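Local coordinates for Dps family DNA-binding stress response protein (Thermosynechococcus elongatus, PDB 2C41) that probably binds and oxidises iron as a twelve-subunit member of the Dps family, and is likely to bind DNA in the stress response, at residues A129-Y132 / T133-Q137. Sequence-based numbering, arbitrary orientation.
Sequences ADLY and TRLVQ
Thr133 grips the carbonyl oxygen of Ala129 twice, once through its backbone and once through its side chain. Its amide N donates to Ala129 O at 2.9 Å, and its hydroxyl OG1 donates to the same oxygen at 2.8 Å. The two donors arrive from opposite faces of the carbonyl plane, OG1 standing 41° out of it and away from a lone pair. The hydroxyl gets there because OG1 lies anti to the carbonyl carbon of Thr133 (chi1 -63°), which folds it back over the preceding turn. Replacing Thr133 by an alanine removes OG1 and would probably leave Ala129 O held by the backbone amide alone, its second donor lost. The successive i to i+4 bonds from Arg134 N to Asp130 O, Leu135 N to Leu131 O and Val136 N to Tyr132 O repeat the same spacing.

Between charged groups the link is indirect. Asp130 OD2 stays 4.9 Å from Arg134 NE, and two waters fill the interval: both donate to OD2, one accepting from NH1 and the other from NE, in the plane of the guanidinium at its edge. A bend at chi3 (53°) curls the arginine chain back toward the aspartate, while NH1 also forms a salt bridge with Glu61 of helix 41-68.

A methyl of Leu131 serves two neighbours: CD1 lies 3.3 Å from Arg134 NH1, oblique to the guanidinium, and makes an apolar contact with Leu135 CD1 at 3.9 Å. Leu135 also packs on Met58 and Met113. Tyr132 OH is hydrogen-bonded to Thr14 OG1 of helix 6-35, whereas Thr133 packs on Asp130 of a neighbouring subunit. Residues 129-137 thus form a little over two turns of helix 126-149, with Leu131, Tyr132 and Leu135 facing other helices of the ferritin-like four-helix bundle and Asp130 and Thr133 at a subunit interface.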
loop_
_atom_site.group_PDB
_atom_site.type_symbol
_atom_site.label_atom_id
_atom_site.label_comp_id
_atom_site.label_asym_id
_atom_site.label_seq_id
_atom_site.Cartn_x
_atom_site.Cartn_y
_atom_site.Cartn_z
ATOM N N ALA C 129 -23.950 23.426 -9.600
ATOM C CA ALA C 129 -23.081 24.611 -9.609
ATOM C C ALA C 129 -21.710 24.258 -9.026
ATOM O O ALA C 129 -20.673 24.652 -9.560
ATOM C CB ALA C 129 -23.711 25.763 -8.833
ATOM N N ASP C 130 -21.714 23.480 -7.944
ATOM C CA ASP C 130 -20.476 23.056 -7.291
ATOM C C ASP C 130 -19.637 22.165 -8.205
ATOM O O ASP C 130 -18.422 22.326 -8.278
ATOM C CB ASP C 130 -20.766 22.323 -5.975
ATOM C CG ASP C 130 -19.501 21.858 -5.287
ATOM O OD1 ASP C 130 -18.730 22.719 -4.813
ATOM O OD2 ASP C 130 -19.260 20.635 -5.256
ATOM N N LEU C 131 -20.292 21.238 -8.898
ATOM C CA LEU C 131 -19.619 20.349 -9.831
ATOM C C LEU C 131 -18.869 21.168 -10.883
ATOM O O LEU C 131 -17.672 20.970 -11.090
ATOM C CB LEU C 131 -20.625 19.388 -10.485
ATOM C CG LEU C 131 -20.080 18.377 -11.500
ATOM C CD1 LEU C 131 -18.966 17.525 -10.906
ATOM C CD2 LEU C 131 -21.210 17.502 -12.030
ATOM N N TYR C 132 -19.565 22.111 -11.516
ATOM C CA TYR C 132 -18.935 22.969 -12.517
ATOM C C TYR C 132 -17.809 23.814 -11.925
ATOM O O TYR C 132 -16.778 24.039 -12.573
ATOM C CB TYR C 132 -19.976 23.883 -13.180
ATOM C CG TYR C 132 -20.924 23.171 -14.123
ATOM C CD1 TYR C 132 -22.286 23.480 -14.137
ATOM C CD2 TYR C 132 -20.460 22.190 -15.009
ATOM C CE1 TYR C 132 -23.158 22.830 -14.999
ATOM C CE2 TYR C 132 -21.325 21.536 -15.876
ATOM C CZ TYR C 132 -22.672 21.865 -15.866
ATOM O OH TYR C 132 -23.514 21.230 -16.740
ATOM N N THR C 133 -18.022 24.282 -10.697
ATOM C CA THR C 133 -17.050 25.128 -9.997
ATOM C C THR C 133 -15.754 24.366 -9.707
ATOM O O THR C 133 -14.660 24.917 -9.846
ATOM C CB THR C 133 -17.644 25.711 -8.717
ATOM O OG1 THR C 133 -18.751 26.556 -9.059
ATOM C CG2 THR C 133 -16.608 26.547 -7.949
ATOM N N ARG C 134 -15.883 23.100 -9.318
ATOM C CA ARG C 134 -14.712 22.242 -9.094
ATOM C C ARG C 134 -14.011 21.891 -10.411
ATOM O O ARG C 134 -12.791 22.050 -10.547
ATOM C CB ARG C 134 -15.116 20.971 -8.333
ATOM C CG ARG C 134 -13.993 19.929 -8.209
ATOM C CD ARG C 134 -14.301 18.860 -7.167
ATOM N NE ARG C 134 -15.602 18.219 -7.370
ATOM C CZ ARG C 134 -15.853 17.239 -8.242
ATOM N NH1 ARG C 134 -17.083 16.740 -8.324
ATOM N NH2 ARG C 134 -14.890 16.742 -9.021
ATOM N N LEU C 135 -14.787 21.410 -11.378
ATOM C CA LEU C 135 -14.216 20.941 -12.639
ATOM C C LEU C 135 -13.522 22.045 -13.429
ATOM O O LEU C 135 -12.490 21.808 -14.061
ATOM C CB LEU C 135 -15.272 20.245 -13.509
ATOM C CG LEU C 135 -15.919 18.958 -12.961
ATOM C CD1 LEU C 135 -16.753 18.296 -14.064
ATOM C CD2 LEU C 135 -14.875 17.995 -12.385
ATOM N N VAL C 136 -14.078 23.251 -13.393
ATOM C CA VAL C 136 -13.489 24.347 -14.171
ATOM C C VAL C 136 -12.044 24.656 -13.736
ATOM O O VAL C 136 -11.223 25.060 -14.556
ATOM C CB VAL C 136 -14.412 25.599 -14.202
ATOM C CG1 VAL C 136 -14.284 26.412 -12.921
ATOM C CG2 VAL C 136 -14.122 26.465 -15.433
ATOM N N GLN C 137 -11.727 24.425 -12.458
ATOM C CA GLN C 137 -10.375 24.682 -11.949
ATOM C C GLN C 137 -9.349 23.737 -12.577
ATOM O O GLN C 137 -8.211 24.125 -12.843
ATOM C CB GLN C 137 -10.343 24.605 -10.419
ATOM C CG GLN C 137 -11.231 25.668 -9.764
ATOM C CD GLN C 137 -11.437 25.440 -8.283
ATOM O OE1 GLN C 137 -12.556 25.119 -7.827
ATOM N NE2 GLN C 137 -10.360 25.576 -7.517
HETATM O O HOH W 1 -19.099 18.244 -7.185
HETATM O O HOH W 2 -16.881 19.487 -4.913
#